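Side-chain contacts in putative glycosidase ph117-related (Bacteroides thetaiotaomicron, PDB 5A7V), which probably cleaves beta-mannosidic linkages as a member of glycoside hydrolase family 130 and holds mannose in a pocket of its beta-propeller: residues P187-A192 / M227-E232; T160-N165 / G201-S206; K257-R262 / Q269-G274. All coordinates share one frame; numbering follows the deposited sequence.

Interaction 1: residues P187-A192 / M227-E232. With MAN (alpha-D-mannopyranose), chain E.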
# COMPACT_ATOMS: atom_id res chain seq x y z
N PRO A 187 -5.81 5.26 -16.26
CA PRO A 187 -4.60 5.83 -15.66
C PRO A 187 -4.82 7.18 -15.00
O PRO A 187 -5.45 8.10 -15.59
CB PRO A 187 -3.63 5.88 -16.85
CG PRO A 187 -4.07 4.76 -17.75
CD PRO A 187 -5.59 4.78 -17.65
N ALA A 188 -4.29 7.34 -13.81
CA ALA A 188 -4.38 8.60 -13.07
C ALA A 188 -3.80 9.76 -13.84
O ALA A 188 -4.31 10.89 -13.71
CB ALA A 188 -3.63 8.45 -11.75
N PHE A 189 -2.77 9.50 -14.64
CA PHE A 189 -2.04 10.56 -15.34
C PHE A 189 -2.30 10.54 -16.85
O PHE A 189 -1.52 11.08 -17.65
CB PHE A 189 -0.55 10.48 -15.04
CG PHE A 189 -0.24 10.39 -13.57
CD1 PHE A 189 -0.83 11.23 -12.66
CD2 PHE A 189 0.64 9.41 -13.09
CE1 PHE A 189 -0.57 11.12 -11.29
CE2 PHE A 189 0.91 9.32 -11.75
CZ PHE A 189 0.34 10.18 -10.84
N ALA A 190 -3.43 9.96 -17.26
CA ALA A 190 -3.76 9.94 -18.70
C ALA A 190 -3.90 11.32 -19.35
O ALA A 190 -3.46 11.53 -20.47
CB ALA A 190 -5.05 9.17 -18.94
N LYS A 191 -4.56 12.22 -18.64
CA LYS A 191 -5.01 13.48 -19.26
C LYS A 191 -4.02 14.65 -19.11
O LYS A 191 -3.93 15.50 -20.01
CB LYS A 191 -6.34 13.87 -18.59
CG LYS A 191 -7.09 15.07 -19.14
CD LYS A 191 -8.48 15.20 -18.51
CE LYS A 191 -8.52 16.05 -17.24
NZ LYS A 191 -9.74 16.90 -17.26
N ALA A 192 -3.35 14.72 -17.96
CA ALA A 192 -2.56 15.91 -17.63
C ALA A 192 -1.47 16.20 -18.68
O ALA A 192 -0.91 15.30 -19.29
CB ALA A 192 -1.90 15.72 -16.25
N MET A 227 -2.32 13.65 -3.60
CA MET A 227 -1.83 12.27 -3.53
C MET A 227 -0.30 12.26 -3.60
O MET A 227 0.29 12.90 -4.49
CB MET A 227 -2.41 11.48 -4.73
CG MET A 227 -1.99 10.04 -4.80
SD MET A 227 -2.77 9.13 -6.17
CE MET A 227 -2.16 9.93 -7.66
N TYR A 228 0.32 11.52 -2.68
CA TYR A 228 1.75 11.12 -2.83
C TYR A 228 1.75 9.84 -3.65
O TYR A 228 0.90 8.98 -3.44
CB TYR A 228 2.39 10.86 -1.44
CG TYR A 228 2.36 12.06 -0.51
CD1 TYR A 228 3.37 12.98 -0.49
CD2 TYR A 228 1.31 12.25 0.36
CE1 TYR A 228 3.33 14.10 0.32
CE2 TYR A 228 1.27 13.35 1.20
CZ TYR A 228 2.29 14.27 1.19
OH TYR A 228 2.20 15.38 2.01
N TRP A 229 2.73 9.69 -4.55
CA TRP A 229 2.77 8.48 -5.33
C TRP A 229 4.19 8.16 -5.75
O TRP A 229 5.04 9.05 -5.80
CB TRP A 229 1.80 8.61 -6.54
CG TRP A 229 2.23 9.65 -7.51
CD1 TRP A 229 1.92 10.99 -7.46
CD2 TRP A 229 3.02 9.45 -8.67
NE1 TRP A 229 2.51 11.65 -8.51
CE2 TRP A 229 3.22 10.75 -9.26
CE3 TRP A 229 3.68 8.34 -9.23
CZ2 TRP A 229 3.97 10.93 -10.42
CZ3 TRP A 229 4.45 8.55 -10.37
CH2 TRP A 229 4.60 9.84 -10.94
N GLY A 230 4.42 6.90 -6.10
CA GLY A 230 5.67 6.47 -6.70
C GLY A 230 6.34 5.31 -6.00
O GLY A 230 6.04 5.01 -4.86
N GLU A 231 7.22 4.71 -6.77
CA GLU A 231 8.04 3.56 -6.34
C GLU A 231 9.53 3.92 -6.11
O GLU A 231 10.10 3.64 -5.03
CB GLU A 231 7.89 2.43 -7.37
CG GLU A 231 8.69 1.18 -7.11
CD GLU A 231 8.69 0.18 -8.24
OE1 GLU A 231 8.40 0.51 -9.41
OE2 GLU A 231 8.99 -1.00 -7.96
N GLU A 232 10.17 4.46 -7.14
CA GLU A 232 11.61 4.77 -7.08
C GLU A 232 11.94 6.08 -6.35
O GLU A 232 13.07 6.31 -5.95
CB GLU A 232 12.19 4.84 -8.50
CG GLU A 232 12.11 3.53 -9.27
CD GLU A 232 12.51 3.62 -10.75
OE1 GLU A 232 13.01 4.65 -11.20
OE2 GLU A 232 12.31 2.64 -11.47
C1 MAN E . 7.12 -3.57 -5.99
C2 MAN E . 5.81 -3.35 -5.20
C3 MAN E . 4.94 -4.59 -4.95
C4 MAN E . 5.80 -5.80 -4.54
C5 MAN E . 7.30 -5.49 -4.51
C6 MAN E . 8.16 -6.75 -4.26
O1 MAN E . 8.18 -2.50 -5.69
O2 MAN E . 5.07 -2.38 -5.96
O3 MAN E . 4.20 -4.98 -6.09
O4 MAN E . 5.30 -6.23 -3.29
O5 MAN E . 7.64 -4.91 -5.81
O6 MAN E . 7.99 -7.67 -5.35

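Interaction 2: residues T160-N165 / G201-S206. With MAN (alpha-D-mannopyranose), chain D; BMA (beta-D-mannopyranose), chain C; SO4 (sulfate ion), chain I.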
# COMPACT_ATOMS: atom_id res chain seq x y z
N THR A 160 -6.79 3.43 -5.71
CA THR A 160 -5.64 3.52 -6.61
C THR A 160 -5.06 2.07 -6.75
O THR A 160 -5.10 1.29 -5.80
CB THR A 160 -4.57 4.44 -6.06
OG1 THR A 160 -4.05 3.89 -4.85
CG2 THR A 160 -5.10 5.87 -5.78
N TYR A 161 -4.65 1.73 -7.94
CA TYR A 161 -4.10 0.37 -8.18
C TYR A 161 -3.22 0.39 -9.42
O TYR A 161 -3.15 1.40 -10.12
CB TYR A 161 -5.26 -0.63 -8.32
CG TYR A 161 -6.06 -0.52 -9.61
CD1 TYR A 161 -7.06 0.47 -9.76
CD2 TYR A 161 -5.86 -1.40 -10.62
CE1 TYR A 161 -7.77 0.60 -10.92
CE2 TYR A 161 -6.56 -1.31 -11.82
CZ TYR A 161 -7.57 -0.30 -11.97
OH TYR A 161 -8.34 -0.26 -13.13
N THR A 162 -2.48 -0.72 -9.65
CA THR A 162 -1.67 -0.84 -10.83
C THR A 162 -2.36 -1.68 -11.92
O THR A 162 -2.81 -2.81 -11.64
CB THR A 162 -0.34 -1.56 -10.50
OG1 THR A 162 0.22 -0.95 -9.35
CG2 THR A 162 0.61 -1.43 -11.66
N GLN A 163 -2.40 -1.15 -13.13
CA GLN A 163 -2.78 -1.91 -14.31
C GLN A 163 -1.52 -2.57 -14.86
O GLN A 163 -0.54 -1.87 -15.10
CB GLN A 163 -3.40 -0.96 -15.38
CG GLN A 163 -4.59 -0.20 -14.88
CD GLN A 163 -5.11 0.74 -15.95
OE1 GLN A 163 -4.39 1.65 -16.40
NE2 GLN A 163 -6.34 0.56 -16.32
N TRP A 164 -1.58 -3.86 -15.13
CA TRP A 164 -0.42 -4.56 -15.65
C TRP A 164 -0.78 -5.38 -16.88
O TRP A 164 -1.59 -6.33 -16.82
CB TRP A 164 0.23 -5.42 -14.56
CG TRP A 164 1.47 -6.20 -14.90
CD1 TRP A 164 1.69 -7.50 -14.56
CD2 TRP A 164 2.65 -5.75 -15.59
NE1 TRP A 164 2.96 -7.88 -14.93
CE2 TRP A 164 3.58 -6.83 -15.57
CE3 TRP A 164 3.05 -4.54 -16.17
CZ2 TRP A 164 4.87 -6.75 -16.12
CZ3 TRP A 164 4.35 -4.45 -16.70
CH2 TRP A 164 5.25 -5.55 -16.66
N ASN A 165 -0.14 -5.04 -18.00
CA ASN A 165 -0.32 -5.73 -19.29
C ASN A 165 0.94 -6.41 -19.81
O ASN A 165 1.06 -6.71 -21.00
CB ASN A 165 -0.86 -4.75 -20.34
CG ASN A 165 0.12 -3.65 -20.68
OD1 ASN A 165 1.22 -3.57 -20.10
ND2 ASN A 165 -0.26 -2.79 -21.60
N GLY A 201 5.56 4.46 -16.63
CA GLY A 201 5.50 3.33 -15.71
C GLY A 201 5.45 3.89 -14.29
O GLY A 201 6.34 4.63 -13.83
N CYS A 202 4.38 3.58 -13.60
CA CYS A 202 4.12 4.13 -12.28
C CYS A 202 3.17 3.24 -11.48
O CYS A 202 2.47 2.40 -12.05
CB CYS A 202 3.61 5.57 -12.39
SG CYS A 202 2.12 5.81 -13.38
N LYS A 203 3.12 3.49 -10.17
CA LYS A 203 2.33 2.70 -9.23
C LYS A 203 2.39 3.34 -7.85
O LYS A 203 3.15 4.29 -7.66
CB LYS A 203 2.79 1.22 -9.18
CG LYS A 203 4.29 1.03 -8.84
CD LYS A 203 4.68 -0.45 -8.69
CE LYS A 203 4.53 -1.21 -9.97
NZ LYS A 203 4.85 -2.65 -9.84
N SER A 204 1.58 2.84 -6.94
CA SER A 204 1.66 3.14 -5.50
C SER A 204 1.22 4.57 -5.16
O SER A 204 2.05 5.46 -4.96
CB SER A 204 3.05 2.80 -4.95
OG SER A 204 3.28 1.41 -5.14
N GLY A 205 -0.11 4.75 -5.11
CA GLY A 205 -0.72 6.06 -4.87
C GLY A 205 -1.39 6.17 -3.53
O GLY A 205 -2.35 5.42 -3.24
N SER A 206 -0.95 7.13 -2.70
CA SER A 206 -1.42 7.38 -1.32
C SER A 206 -2.12 8.74 -1.24
O SER A 206 -1.48 9.81 -1.13
CB SER A 206 -0.19 7.40 -0.40
OG SER A 206 0.53 6.16 -0.44
C1 MAN D . 6.91 -5.88 -10.38
C2 MAN D . 6.35 -6.05 -9.03
C3 MAN D . 5.23 -7.05 -9.21
C4 MAN D . 4.22 -6.68 -10.28
C5 MAN D . 4.91 -6.24 -11.57
C6 MAN D . 4.01 -5.43 -12.47
O1 MAN D . 7.65 -6.93 -10.89
O2 MAN D . 5.76 -4.86 -8.51
O3 MAN D . 4.48 -7.26 -8.00
O4 MAN D . 3.39 -7.81 -10.58
O5 MAN D . 6.03 -5.42 -11.31
O6 MAN D . 3.51 -4.24 -11.83
C1 BMA C . 6.98 -5.95 -10.23
C2 BMA C . 6.22 -6.36 -8.96
C3 BMA C . 5.09 -7.29 -9.35
C4 BMA C . 4.22 -6.65 -10.41
C5 BMA C . 5.07 -6.05 -11.55
C6 BMA C . 4.24 -5.25 -12.54
O1 BMA C . 8.11 -5.12 -10.03
O2 BMA C . 5.65 -5.22 -8.32
O3 BMA C . 4.27 -7.72 -8.19
O4 BMA C . 3.36 -7.67 -10.93
O5 BMA C . 6.11 -5.17 -11.07
O6 BMA C . 3.52 -4.17 -11.93
S SO4 I . 1.30 -0.34 -23.86
O1 SO4 I . 1.44 -0.68 -22.44
O2 SO4 I . -0.07 -0.71 -24.34
O3 SO4 I . 2.35 -1.07 -24.63
O4 SO4 I . 1.41 1.12 -24.09
O HOH W 1 -1.78 2.38 -5.64
O HOH W 2 2.07 -3.01 -8.71
O HOH W 3 -0.41 0.52 -7.16

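Interaction 3: residues K257-R262 / Q269-G274. With MAN (alpha-D-mannopyranose), chain E.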
# COMPACT_ATOMS: atom_id res chain seq x y z
N LYS A 257 10.75 15.37 -7.63
CA LYS A 257 11.00 14.40 -6.54
C LYS A 257 10.85 15.10 -5.21
O LYS A 257 11.61 16.05 -4.90
CB LYS A 257 12.41 13.79 -6.67
CG LYS A 257 12.62 13.00 -7.93
CD LYS A 257 14.13 12.79 -8.19
CE LYS A 257 14.36 12.07 -9.48
NZ LYS A 257 15.83 11.96 -9.78
N LEU A 258 9.90 14.67 -4.37
CA LEU A 258 9.75 15.21 -3.03
C LEU A 258 10.84 14.71 -2.07
O LEU A 258 11.32 15.50 -1.26
CB LEU A 258 8.35 14.87 -2.45
CG LEU A 258 7.16 15.71 -2.88
CD1 LEU A 258 7.07 16.08 -4.31
CD2 LEU A 258 5.88 15.17 -2.29
N PHE A 259 11.14 13.41 -2.17
CA PHE A 259 12.37 12.83 -1.58
C PHE A 259 12.63 11.52 -2.28
O PHE A 259 11.81 11.02 -3.06
CB PHE A 259 12.29 12.70 -0.04
CG PHE A 259 11.38 11.63 0.52
CD1 PHE A 259 10.06 11.88 0.85
CD2 PHE A 259 11.91 10.35 0.82
CE1 PHE A 259 9.25 10.92 1.44
CE2 PHE A 259 11.13 9.39 1.40
CZ PHE A 259 9.77 9.65 1.70
N SER A 260 13.83 10.99 -2.00
CA SER A 260 14.35 9.87 -2.74
C SER A 260 15.06 8.87 -1.81
O SER A 260 15.33 9.18 -0.64
CB SER A 260 15.40 10.42 -3.73
OG SER A 260 14.77 11.25 -4.71
N PRO A 261 15.36 7.69 -2.34
CA PRO A 261 16.24 6.78 -1.59
C PRO A 261 17.56 7.45 -1.23
O PRO A 261 18.00 8.38 -1.89
CB PRO A 261 16.45 5.60 -2.53
CG PRO A 261 15.28 5.65 -3.48
CD PRO A 261 14.98 7.12 -3.65
N ARG A 262 18.17 6.95 -0.16
CA ARG A 262 19.39 7.53 0.39
C ARG A 262 20.40 6.45 0.74
O ARG A 262 20.04 5.33 1.12
CB ARG A 262 19.10 8.38 1.61
CG ARG A 262 18.40 7.61 2.68
CD ARG A 262 17.99 8.39 3.91
NE ARG A 262 17.06 7.58 4.65
CZ ARG A 262 16.70 7.74 5.90
NH1 ARG A 262 17.16 8.77 6.61
NH2 ARG A 262 15.91 6.82 6.44
N GLN A 269 17.23 1.77 -2.06
CA GLN A 269 16.97 1.48 -3.47
C GLN A 269 15.62 2.03 -3.93
O GLN A 269 15.51 2.49 -5.08
CB GLN A 269 17.04 -0.04 -3.73
CG GLN A 269 17.01 -0.42 -5.20
CD GLN A 269 17.46 -1.87 -5.42
OE1 GLN A 269 18.33 -2.36 -4.70
NE2 GLN A 269 16.83 -2.56 -6.31
N LEU A 270 14.60 1.96 -3.05
CA LEU A 270 13.23 2.47 -3.38
C LEU A 270 12.70 3.15 -2.14
O LEU A 270 13.03 2.78 -0.99
CB LEU A 270 12.28 1.33 -3.72
CG LEU A 270 12.62 0.45 -4.89
CD1 LEU A 270 11.63 -0.72 -4.96
CD2 LEU A 270 12.66 1.19 -6.20
N THR A 271 11.83 4.15 -2.40
CA THR A 271 10.97 4.81 -1.39
C THR A 271 9.55 4.79 -1.97
O THR A 271 9.17 5.70 -2.73
CB THR A 271 11.41 6.29 -1.09
OG1 THR A 271 11.52 6.99 -2.33
CG2 THR A 271 12.76 6.35 -0.38
N GLU A 272 8.80 3.77 -1.64
CA GLU A 272 7.57 3.45 -2.36
C GLU A 272 6.38 3.67 -1.44
O GLU A 272 6.26 3.14 -0.35
CB GLU A 272 7.59 1.99 -2.81
CG GLU A 272 6.28 1.57 -3.52
CD GLU A 272 6.37 0.29 -4.30
OE1 GLU A 272 7.35 -0.50 -4.05
OE2 GLU A 272 5.53 0.08 -5.20
N CYS A 273 5.47 4.54 -1.90
CA CYS A 273 4.30 4.95 -1.08
C CYS A 273 3.53 3.75 -0.56
O CYS A 273 3.36 2.78 -1.26
CB CYS A 273 3.42 5.91 -1.89
SG CYS A 273 4.25 7.49 -2.26
N GLY A 274 3.04 3.85 0.68
CA GLY A 274 2.30 2.77 1.32
C GLY A 274 0.77 3.06 1.38
O GLY A 274 0.17 3.33 0.32
C1 MAN E . 7.12 -3.57 -5.99
C2 MAN E . 5.81 -3.35 -5.20
C3 MAN E . 4.94 -4.59 -4.95
C4 MAN E . 5.80 -5.80 -4.54
C5 MAN E . 7.30 -5.49 -4.51
C6 MAN E . 8.16 -6.75 -4.26
O1 MAN E . 8.18 -2.50 -5.69
O2 MAN E . 5.07 -2.38 -5.96
O3 MAN E . 4.20 -4.98 -6.09
O4 MAN E . 5.30 -6.23 -3.29
O5 MAN E . 7.64 -4.91 -5.81
O6 MAN E . 7.99 -7.67 -5.35

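Interaction 1: residues P187-A192 / M227-E232
The CZ corner of the F189 ring presses onto the indole of W229, only 3.3 Å from CE2, and sits over the middle of one indole face. The two side chains come from opposite directions and their planes are inclined at 49°, a slanted meeting of corner on face. With CG of W229 set between its backbone N and carbonyl carbon (chi1 66°), the indole turns a face to the phenyl corner. Behind this tight spot the fit eases: the M227 methyl, CE, lies 4.1 Å from F189 CZ, brought there by a chain that runs straight and then bends at its last torsion. L171 touches both M227 and W229, and W245 touches F189 and M227.

The outer side is different. A type I turn from P187 to A190, closed by A190 N to P187 O at 3.2 Å, carries F189 inward while the K191 side chain reaches into solvent. Further along the other segment, E231 OE2 comes within 2.8 Å of O1 of the chain E mannose. The interface between F189 and the strand 225-229 is thus apolar: shape and dispersion join the loop leaving one propeller blade to the next blade, and the one polar atom of the ring pair, W229 NE1, is satisfied outside it by giving its proton to A236 O.

Interaction 2: residues T160-N165 / G201-S206
T160 and T162, two residues apart on strand 157-164, both turn their side chains toward the 201-206 segment, but they meet it differently. T160 OG1 donates to G205 O at 2.8 Å, lying in the carbonyl plane on a lone pair with a C=O...O angle of 131°. Water 1 closes a small ring here, giving a proton to T160 OG1 and taking one from G205 N. T162 makes no direct bond across: its OG1 lies 3.4 Å from K203 CB, the two side chains crossing at a slant. That hydroxyl works through water instead, donating to water 2, which also receives K203 NZ, and accepting from water 3, which receives S204 N. Beyond CB the K203 chain bends at chi3 (64°), carrying NZ to 2.9 Å from O6 of the bound mannose, modelled as both anomers (chains C and D). The same sugar lays its C6 over the centre of one W164 face; in the alpha form C6 is 3.4 Å from CD2. W164 NE1 is held by G103 O. W164 and K203 are two walls of a mannose subsite that R93, E145 and P169 help to complete, here lying where two blades of the five-bladed propeller characteristic of family 130 meet.

Interaction 3: residues K257-R262 / Q269-G274
T271 CG2 fills the angle between P261 and F259, 3.5 Å from P261 N and 3.9 Å from F259 CE2. T271 sits on strand 270-280, the inner strand of a propeller blade; a classic beta bulge lies at Q269 and L270, which both face K291 of strand 283-291. The loop 257-262 runs alongside, with P261 nearest L270 (CA to CA 5.6 Å). The proline ring leans on the bulge, its CG 3.5 Å from Q269 O, and crosses the threonine side chain obliquely. T271 OG1 is buried here without a polar partner in the model; its nearest neighbour across the contact is P261 CD at 3.7 Å.

Outside this first shell, F259 is held by other rings, edge-to-face with Y288 and inclined against F321. S260 OG bonds to H233 ND1, and R262 makes salt bridges to D267 and D326, fixing the loop on both sides of P261. The next residue along the strand from T271 serves the ligand. The E272 chain leaves with CG anti to the backbone N (chi1 177°) and runs on extended, placing its carboxylate beside the chain E mannose, where OE2 accepts a proton from the sugar's O2 at 2.6 Å.

How the interactions relate
Each contact brings its second segment to the run of neighbouring strands 225-229, 205-212 and 270-280, beside the mannose pocket. Interactions 1 and 2 are closest, centres about 8 Å apart, joined where Y228 O meets S206 N at 2.7 Å, a probable hydrogen bond between adjacent strands. The centre of interaction 3 is about 14 Å from that of interaction 1, yet G230 O reaches C273 N at 3.1 Å. Interaction 2 meets it through S204 OG, bonded to E272 OE2 at 2.6 Å, so a residue of one contact positions a sugar-binding carboxylate of another. Around the chain E mannose, E231 and E272 both approach O1, while K203 lines this site and the neighbouring mannose subsite.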